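Local coordinates for sensor protein (Rhodopseudomonas palustris, PDB 2OOL) that probably senses light through a bound biliverdin and passes the signal on as a histidine kinase, this chain being its chromophore-binding PAS-GAF part, at residues Q40-L45 with S260-V265; R231-I236 with T268-M273. One frame throughout, in Å; residues are numbered along the deposited sequence.

Contact 1 of 2, residues Q40-L45 with S260-V265; sequences QPHGYL and SVLRSV. With LBV (3-[2-[(Z)-[3-(2-carboxyethyl)-5-[(Z)-(4-ethenyl-3-methyl-5-oxidanylidene-pyrrol-2-ylidene)methyl]-4-methyl-pyrrol-1-ium -2-ylidene]methyl]-5-[(Z)-[(3E)-3-ethylidene-4-methyl-5-oxidanylidene-pyrrolidin-2-ylidene]methyl]-4-methyl-1H-pyrrol-3- yl]propanoic acid), chain C.
Q40 and L262 lock the two segments together at their tightest point. The backbone N of Q40 gives an almost straight bond to L262 O (2.7 Å, 167° at the hydrogen), close to end-on to the carbonyl. The side chain of Q40 then reaches past this bond: CG lies beside its own backbone N (chi1 -55°) and the chain runs out extended, which carries NE2 to R263 O at 3.2 Å. That oxygen sits in the plane of the Q40 amide, while NE2 stands somewhat above the R263 carbonyl plane. NE2 has a second acceptor in I232 O. With an alanine here, the R263 and I232 carbonyls would probably lose the donor they share, and a gap would open beside V265 CG1.

Around this polar grip L262 packs its branched end against the turn from Q40 to G43 and the start of the strand that follows. Its CD1 presses on the backbone, 3.5 Å from Y44 N, and its CD2 meets H42 NE2 at 3.5 Å. The far end is slacker: L45 CD1 comes no nearer to S260 OG than 4.3 Å, the hydroxyl being bonded to E132. H42 and V265 keep part of their surface toward solvent. From the other side of its backbone, R263 sends NH1 and NH2 to the two oxygens of one biliverdin propionate, O2B and O1B, 2.8 Å each. A PAS segment held by a GAF loop beside the chromophore pocket is consistent with the knot known from bacteriophytochromes, where a GAF loop encloses the chain leading into PAS.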
loop_
_atom_site.group_PDB
_atom_site.type_symbol
_atom_site.label_atom_id
_atom_site.label_comp_id
_atom_site.label_asym_id
_atom_site.label_seq_id
_atom_site.Cartn_x
_atom_site.Cartn_y
_atom_site.Cartn_z
ATOM N N GLN A 40 4.823 4.685 -27.504
ATOM C CA GLN A 40 5.725 5.587 -26.838
ATOM C C GLN A 40 7.041 4.831 -26.533
ATOM O O GLN A 40 7.019 3.797 -25.858
ATOM C CB GLN A 40 5.109 6.144 -25.541
ATOM C CG GLN A 40 3.747 6.816 -25.781
ATOM C CD GLN A 40 3.142 7.344 -24.537
ATOM O OE1 GLN A 40 3.765 8.142 -23.858
ATOM N NE2 GLN A 40 1.913 6.923 -24.233
ATOM N N PRO A 41 8.182 5.387 -26.965
ATOM C CA PRO A 41 9.453 4.685 -26.923
ATOM C C PRO A 41 10.226 4.613 -25.595
ATOM O O PRO A 41 11.343 4.118 -25.596
ATOM C CB PRO A 41 10.293 5.440 -27.973
ATOM C CG PRO A 41 9.780 6.795 -27.944
ATOM C CD PRO A 41 8.338 6.758 -27.475
ATOM N N HIS A 42 9.671 5.042 -24.462
ATOM C CA HIS A 42 10.368 4.802 -23.189
ATOM C C HIS A 42 10.278 3.299 -22.830
ATOM O O HIS A 42 10.854 2.886 -21.841
ATOM C CB HIS A 42 9.785 5.674 -22.051
ATOM C CG HIS A 42 8.340 5.389 -21.768
ATOM N ND1 HIS A 42 7.328 5.825 -22.587
ATOM C CD2 HIS A 42 7.747 4.669 -20.789
ATOM C CE1 HIS A 42 6.173 5.382 -22.133
ATOM N NE2 HIS A 42 6.392 4.694 -21.031
ATOM N N GLY A 43 9.520 2.501 -23.610
ATOM C CA GLY A 43 9.323 1.063 -23.342
ATOM C C GLY A 43 9.438 0.284 -24.651
ATOM O O GLY A 43 9.644 0.864 -25.682
ATOM N N TYR A 44 9.300 -1.028 -24.600
ATOM C CA TYR A 44 9.334 -1.875 -25.798
ATOM C C TYR A 44 8.129 -2.824 -25.834
ATOM O O TYR A 44 7.684 -3.301 -24.799
ATOM C CB TYR A 44 10.648 -2.702 -25.828
ATOM C CG TYR A 44 11.916 -1.879 -25.719
ATOM C CD1 TYR A 44 12.548 -1.375 -26.848
ATOM C CD2 TYR A 44 12.503 -1.616 -24.474
ATOM C CE1 TYR A 44 13.718 -0.587 -26.736
ATOM C CE2 TYR A 44 13.661 -0.827 -24.361
ATOM C CZ TYR A 44 14.251 -0.322 -25.499
ATOM O OH TYR A 44 15.418 0.420 -25.396
ATOM N N LEU A 45 7.639 -3.157 -27.028
ATOM C CA LEU A 45 6.452 -4.020 -27.143
ATOM C C LEU A 45 6.693 -5.231 -28.041
ATOM O O LEU A 45 7.282 -5.096 -29.110
ATOM C CB LEU A 45 5.262 -3.206 -27.681
ATOM C CG LEU A 45 3.891 -3.837 -27.838
ATOM C CD1 LEU A 45 2.829 -2.741 -27.729
ATOM C CD2 LEU A 45 3.722 -4.661 -29.172
ATOM N N SER A 260 -2.914 -1.525 -24.038
ATOM C CA SER A 260 -1.483 -1.439 -23.981
ATOM C C SER A 260 -1.010 -0.170 -23.277
ATOM O O SER A 260 -1.447 0.927 -23.603
ATOM C CB SER A 260 -0.891 -1.507 -25.404
ATOM O OG SER A 260 0.010 -0.375 -25.532
ATOM N N VAL A 261 -0.084 -0.317 -22.321
ATOM C CA VAL A 261 0.414 0.821 -21.547
ATOM C C VAL A 261 1.272 1.753 -22.364
ATOM O O VAL A 261 1.402 2.935 -21.995
ATOM C CB VAL A 261 1.138 0.381 -20.206
ATOM C CG1 VAL A 261 0.112 -0.243 -19.238
ATOM C CG2 VAL A 261 2.262 -0.601 -20.449
ATOM N N LEU A 262 1.829 1.297 -23.495
ATOM C CA LEU A 262 2.713 2.150 -24.328
ATOM C C LEU A 262 2.080 2.705 -25.598
ATOM O O LEU A 262 2.753 3.373 -26.349
ATOM C CB LEU A 262 3.982 1.363 -24.757
ATOM C CG LEU A 262 4.845 0.712 -23.659
ATOM C CD1 LEU A 262 5.921 -0.221 -24.214
ATOM C CD2 LEU A 262 5.460 1.773 -22.820
ATOM N N ARG A 263 0.797 2.438 -25.841
ATOM C CA ARG A 263 0.083 2.896 -27.033
ATOM C C ARG A 263 0.429 4.339 -27.286
ATOM O O ARG A 263 0.380 5.161 -26.387
ATOM C CB ARG A 263 -1.424 2.770 -26.814
ATOM C CG ARG A 263 -2.331 3.331 -27.923
ATOM C CD ARG A 263 -3.838 3.191 -27.596
ATOM N NE ARG A 263 -4.234 3.919 -26.374
ATOM C CZ ARG A 263 -4.446 5.229 -26.300
ATOM N NH1 ARG A 263 -4.727 5.808 -25.109
ATOM N NH2 ARG A 263 -4.383 5.961 -27.391
ATOM N N SER A 264 0.763 4.667 -28.521
ATOM C CA SER A 264 0.977 6.077 -28.859
ATOM C C SER A 264 -0.371 6.781 -28.847
ATOM O O SER A 264 -1.363 6.199 -29.298
ATOM C CB SER A 264 1.548 6.132 -30.269
ATOM O OG SER A 264 2.030 7.394 -30.528
ATOM N N VAL A 265 -0.394 8.039 -28.398
ATOM C CA VAL A 265 -1.612 8.768 -28.179
ATOM C C VAL A 265 -1.847 9.819 -29.263
ATOM O O VAL A 265 -0.957 10.116 -30.028
ATOM C CB VAL A 265 -1.621 9.448 -26.774
ATOM C CG1 VAL A 265 -1.498 8.389 -25.696
ATOM C CG2 VAL A 265 -0.537 10.432 -26.680
HETATM C C1A LBV C . -8.761 18.713 -27.774
HETATM C C1B LBV C . -8.166 14.324 -27.403
HETATM O O1B LBV C . -4.847 8.766 -27.457
HETATM C C1C LBV C . -7.261 13.814 -22.984
HETATM O O1C LBV C . -4.211 12.257 -19.070
HETATM C C1D LBV C . -7.591 17.491 -20.015
HETATM C C2A LBV C . -9.444 18.783 -29.117
HETATM C C2B LBV C . -7.937 12.969 -27.680
HETATM O O2B LBV C . -5.532 8.475 -25.385
HETATM C C2C LBV C . -6.929 13.372 -21.686
HETATM O O2C LBV C . -3.357 13.617 -20.592
HETATM C C2D LBV C . -8.380 18.541 -19.500
HETATM C C3A LBV C . -9.445 17.276 -29.430
HETATM C C3B LBV C . -7.535 12.346 -26.501
HETATM C C3C LBV C . -7.148 14.443 -20.835
HETATM C C3D LBV C . -7.767 18.944 -18.334
HETATM C C4A LBV C . -8.842 16.566 -28.356
HETATM C C4B LBV C . -7.569 13.336 -25.475
HETATM C C4C LBV C . -7.575 15.537 -21.607
HETATM C C4D LBV C . -6.627 18.145 -18.172
HETATM C CAA LBV C . -9.971 16.658 -30.587
HETATM C CAB LBV C . -7.146 10.866 -26.364
HETATM C CAC LBV C . -6.414 12.007 -21.173
HETATM C CAD LBV C . -8.210 19.972 -17.537
HETATM C CBA LBV C . -10.720 17.323 -31.790
HETATM C CBB LBV C . -5.645 10.670 -26.304
HETATM C CBC LBV C . -4.865 11.901 -21.343
HETATM C CBD LBV C . -7.583 20.347 -16.355
HETATM C CGB LBV C . -5.319 9.165 -26.385
HETATM C CGC LBV C . -4.061 12.656 -20.235
HETATM C CHB LBV C . -8.676 15.169 -28.398
HETATM C CHC LBV C . -7.192 13.001 -24.137
HETATM C CHD LBV C . -7.923 16.824 -21.187
HETATM C CMA LBV C . -8.542 19.566 -30.085
HETATM C CMB LBV C . -8.064 12.284 -29.059
HETATM C CMC LBV C . -6.920 14.337 -19.311
HETATM C CMD LBV C . -9.682 19.151 -20.064
HETATM N N_A LBV C . -8.464 17.445 -27.420
HETATM O O_A LBV C . -8.506 19.689 -27.074
HETATM N N_B LBV C . -7.953 14.471 -26.083
HETATM N N_C LBV C . -7.617 15.105 -22.869
HETATM N N_D LBV C . -6.562 17.309 -19.208
HETATM O O_D LBV C . -5.788 18.172 -17.255
#

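Contact 2 of 2, residues R231-I236 with T268-M273; sequences RIIPDI and THLEYM. With LBV (3-[2-[(Z)-[3-(2-carboxyethyl)-5-[(Z)-(4-ethenyl-3-methyl-5-oxidanylidene-pyrrol-2-ylidene)methyl]-4-methyl-pyrrol-1-ium -2-ylidene]methyl]-5-[(Z)-[(3E)-3-ethylidene-4-methyl-5-oxidanylidene-pyrrolidin-2-ylidene]methyl]-4-methyl-1H-pyrrol-3- yl]propanoic acid), chain C.
I233 pushes its CD1 against the rim of the H269 imidazole, 3.8 Å from CD2 and near the ring plane. H269 can be followed outward from the helix. CB already lies over biliverdin, 3.8 Å from its C4B. CG is anti to the backbone N (chi1 180°), which lays one face of the ring over the tetrapyrrole: CG faces the methine CHC, ND1 comes near N_C, and CE1 is 3.4 Å from C1C. CD2 looks to I233, and at the tip NE2 donates to the propionate oxygen O2C (2.7 Å, 154° at the hydrogen), which lies in the ring plane. M273 CG lies over the opposite face, toward the rim, so the ring is held between methionine and chromophore, and the propionate bond helps fix its rotation.

Behind it the side chains that meet are apolar, and no hydrogen bond crosses between the segments. L270 CD2 rests against both I233 CG2 (3.9 Å) and I236 CB, and touches I236 O at 3.7 Å. The I236 side chain crosses that of M273 at about a right angle, with I236 CD1 3.9 Å from M273 CB. Helix 267-276 is thus seated against the end of strand 230-233, an outermost strand of the GAF sheet beside strand 280-288, and the loop that follows it.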
loop_
_atom_site.group_PDB
_atom_site.type_symbol
_atom_site.label_atom_id
_atom_site.label_comp_id
_atom_site.label_asym_id
_atom_site.label_seq_id
_atom_site.Cartn_x
_atom_site.Cartn_y
_atom_site.Cartn_z
ATOM N N ARG A 231 -3.563 5.725 -17.680
ATOM C CA ARG A 231 -2.696 6.020 -18.833
ATOM C C ARG A 231 -1.613 7.023 -18.432
ATOM O O ARG A 231 -1.843 7.876 -17.584
ATOM C CB ARG A 231 -3.526 6.625 -19.966
ATOM C CG ARG A 231 -4.142 7.970 -19.620
ATOM C CD ARG A 231 -5.559 8.129 -20.155
ATOM N NE ARG A 231 -6.411 7.064 -19.665
ATOM C CZ ARG A 231 -7.268 7.182 -18.661
ATOM N NH1 ARG A 231 -8.000 6.151 -18.325
ATOM N NH2 ARG A 231 -7.397 8.306 -17.981
ATOM N N ILE A 232 -0.454 6.924 -19.050
ATOM C CA ILE A 232 0.631 7.813 -18.817
ATOM C C ILE A 232 1.325 8.210 -20.096
ATOM O O ILE A 232 1.496 7.390 -21.011
ATOM C CB ILE A 232 1.661 7.292 -17.745
ATOM C CG1 ILE A 232 2.788 8.322 -17.514
ATOM C CG2 ILE A 232 2.295 5.945 -18.142
ATOM C CD1 ILE A 232 3.637 8.051 -16.224
ATOM N N ILE A 233 1.721 9.488 -20.146
ATOM C CA ILE A 233 2.497 10.041 -21.235
ATOM C C ILE A 233 3.675 10.726 -20.557
ATOM O O ILE A 233 3.597 11.876 -20.245
ATOM C CB ILE A 233 1.679 11.091 -22.103
ATOM C CG1 ILE A 233 0.273 10.552 -22.484
ATOM C CG2 ILE A 233 2.496 11.536 -23.380
ATOM C CD1 ILE A 233 -0.763 11.640 -22.832
ATOM N N PRO A 234 4.781 9.996 -20.319
ATOM C CA PRO A 234 5.907 10.604 -19.583
ATOM C C PRO A 234 6.614 11.770 -20.252
ATOM O O PRO A 234 7.186 12.601 -19.536
ATOM C CB PRO A 234 6.903 9.473 -19.413
ATOM C CG PRO A 234 6.242 8.222 -19.894
ATOM C CD PRO A 234 5.025 8.596 -20.693
ATOM N N ASP A 235 6.621 11.788 -21.583
ATOM C CA ASP A 235 7.220 12.819 -22.391
ATOM C C ASP A 235 6.334 13.078 -23.580
ATOM O O ASP A 235 6.236 12.203 -24.446
ATOM C CB ASP A 235 8.599 12.405 -22.905
ATOM C CG ASP A 235 9.355 13.577 -23.607
ATOM O OD1 ASP A 235 8.802 14.691 -23.839
ATOM O OD2 ASP A 235 10.547 13.377 -23.912
ATOM N N ILE A 236 5.667 14.250 -23.598
ATOM C CA ILE A 236 4.711 14.600 -24.651
ATOM C C ILE A 236 5.416 14.861 -25.974
ATOM O O ILE A 236 4.764 14.985 -27.005
ATOM C CB ILE A 236 3.762 15.839 -24.309
ATOM C CG1 ILE A 236 4.571 17.159 -24.243
ATOM C CG2 ILE A 236 2.918 15.559 -23.011
ATOM C CD1 ILE A 236 3.777 18.510 -24.060
ATOM N N THR A 268 -3.163 15.329 -31.663
ATOM C CA THR A 268 -3.987 16.474 -31.275
ATOM C C THR A 268 -3.978 16.695 -29.783
ATOM O O THR A 268 -3.992 17.835 -29.316
ATOM C CB THR A 268 -5.468 16.275 -31.726
ATOM O OG1 THR A 268 -5.488 15.879 -33.099
ATOM C CG2 THR A 268 -6.222 17.553 -31.625
ATOM N N HIS A 269 -4.032 15.617 -29.004
ATOM C CA HIS A 269 -3.894 15.776 -27.550
ATOM C C HIS A 269 -2.497 16.240 -27.197
ATOM O O HIS A 269 -2.315 17.101 -26.351
ATOM C CB HIS A 269 -4.155 14.482 -26.816
ATOM C CG HIS A 269 -4.017 14.614 -25.330
ATOM N ND1 HIS A 269 -4.581 15.650 -24.630
ATOM C CD2 HIS A 269 -3.358 13.857 -24.425
ATOM C CE1 HIS A 269 -4.303 15.505 -23.347
ATOM N NE2 HIS A 269 -3.564 14.415 -23.197
ATOM N N LEU A 270 -1.488 15.673 -27.851
ATOM C CA LEU A 270 -0.122 16.095 -27.526
ATOM C C LEU A 270 0.056 17.607 -27.719
ATOM O O LEU A 270 0.711 18.284 -26.907
ATOM C CB LEU A 270 0.898 15.327 -28.327
ATOM C CG LEU A 270 0.977 13.825 -27.991
ATOM C CD1 LEU A 270 1.979 13.177 -28.938
ATOM C CD2 LEU A 270 1.338 13.579 -26.512
ATOM N N GLU A 271 -0.538 18.134 -28.778
ATOM C CA GLU A 271 -0.431 19.563 -29.124
ATOM C C GLU A 271 -1.199 20.411 -28.106
ATOM O O GLU A 271 -0.778 21.508 -27.733
ATOM C CB GLU A 271 -0.936 19.738 -30.556
ATOM C CG GLU A 271 -1.205 21.148 -31.062
ATOM C CD GLU A 271 -1.466 21.167 -32.613
ATOM O OE1 GLU A 271 -1.099 20.158 -33.303
ATOM O OE2 GLU A 271 -2.034 22.177 -33.133
ATOM N N TYR A 272 -2.327 19.889 -27.648
ATOM C CA TYR A 272 -3.059 20.467 -26.537
ATOM C C TYR A 272 -2.160 20.641 -25.326
ATOM O O TYR A 272 -2.188 21.679 -24.653
ATOM C CB TYR A 272 -4.201 19.538 -26.157
ATOM C CG TYR A 272 -5.025 19.974 -24.968
ATOM C CD1 TYR A 272 -4.745 19.499 -23.683
ATOM C CD2 TYR A 272 -6.122 20.799 -25.137
ATOM C CE1 TYR A 272 -5.514 19.883 -22.596
ATOM C CE2 TYR A 272 -6.909 21.193 -24.054
ATOM C CZ TYR A 272 -6.605 20.737 -22.790
ATOM O OH TYR A 272 -7.412 21.132 -21.727
ATOM N N MET A 273 -1.386 19.600 -25.023
ATOM C CA MET A 273 -0.504 19.636 -23.855
ATOM C C MET A 273 0.684 20.573 -24.046
ATOM O O MET A 273 1.113 21.214 -23.101
ATOM C CB MET A 273 -0.039 18.240 -23.495
ATOM C CG MET A 273 -1.149 17.344 -23.031
ATOM S SD MET A 273 -1.955 17.977 -21.568
ATOM C CE MET A 273 -0.551 18.053 -20.437
HETATM C C1A LBV C . -8.761 18.713 -27.774
HETATM C C1B LBV C . -8.166 14.324 -27.403
HETATM O O1B LBV C . -4.847 8.766 -27.457
HETATM C C1C LBV C . -7.261 13.814 -22.984
HETATM O O1C LBV C . -4.211 12.257 -19.070
HETATM C C1D LBV C . -7.591 17.491 -20.015
HETATM C C2A LBV C . -9.444 18.783 -29.117
HETATM C C2B LBV C . -7.937 12.969 -27.680
HETATM O O2B LBV C . -5.532 8.475 -25.385
HETATM C C2C LBV C . -6.929 13.372 -21.686
HETATM O O2C LBV C . -3.357 13.617 -20.592
HETATM C C2D LBV C . -8.380 18.541 -19.500
HETATM C C3A LBV C . -9.445 17.276 -29.430
HETATM C C3B LBV C . -7.535 12.346 -26.501
HETATM C C3C LBV C . -7.148 14.443 -20.835
HETATM C C3D LBV C . -7.767 18.944 -18.334
HETATM C C4A LBV C . -8.842 16.566 -28.356
HETATM C C4B LBV C . -7.569 13.336 -25.475
HETATM C C4C LBV C . -7.575 15.537 -21.607
HETATM C C4D LBV C . -6.627 18.145 -18.172
HETATM C CAA LBV C . -9.971 16.658 -30.587
HETATM C CAB LBV C . -7.146 10.866 -26.364
HETATM C CAC LBV C . -6.414 12.007 -21.173
HETATM C CAD LBV C . -8.210 19.972 -17.537
HETATM C CBA LBV C . -10.720 17.323 -31.790
HETATM C CBB LBV C . -5.645 10.670 -26.304
HETATM C CBC LBV C . -4.865 11.901 -21.343
HETATM C CBD LBV C . -7.583 20.347 -16.355
HETATM C CGB LBV C . -5.319 9.165 -26.385
HETATM C CGC LBV C . -4.061 12.656 -20.235
HETATM C CHB LBV C . -8.676 15.169 -28.398
HETATM C CHC LBV C . -7.192 13.001 -24.137
HETATM C CHD LBV C . -7.923 16.824 -21.187
HETATM C CMA LBV C . -8.542 19.566 -30.085
HETATM C CMB LBV C . -8.064 12.284 -29.059
HETATM C CMC LBV C . -6.920 14.337 -19.311
HETATM C CMD LBV C . -9.682 19.151 -20.064
HETATM N N_A LBV C . -8.464 17.445 -27.420
HETATM O O_A LBV C . -8.506 19.689 -27.074
HETATM N N_B LBV C . -7.953 14.471 -26.083
HETATM N N_C LBV C . -7.617 15.105 -22.869
HETATM N N_D LBV C . -6.562 17.309 -19.208
HETATM O O_D LBV C . -5.788 18.172 -17.255
#

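Overall arrangement
The two contacts have centres about 12 Å apart, and both reach biliverdin, each meeting a different propionate. Their segments alternate along the chain: 40-45, 231-236, 260-265, then 268-273. Contact 1 joins the PAS and GAF parts, bringing the turn before strand 44-48, and the strand's start, to the loop after strand 241-244; contact 2 lies within GAF, between strand 230-233 with its following loop and helix 267-276, which comes almost at once after the loop of contact 1. They also touch directly, where Q40 OE1 and the H42 ring pack on P234. The PAS part thus meets the GAF pocket both through the run 260-273 and through its own contact with 231-236, consistent with a rigid photosensory unit.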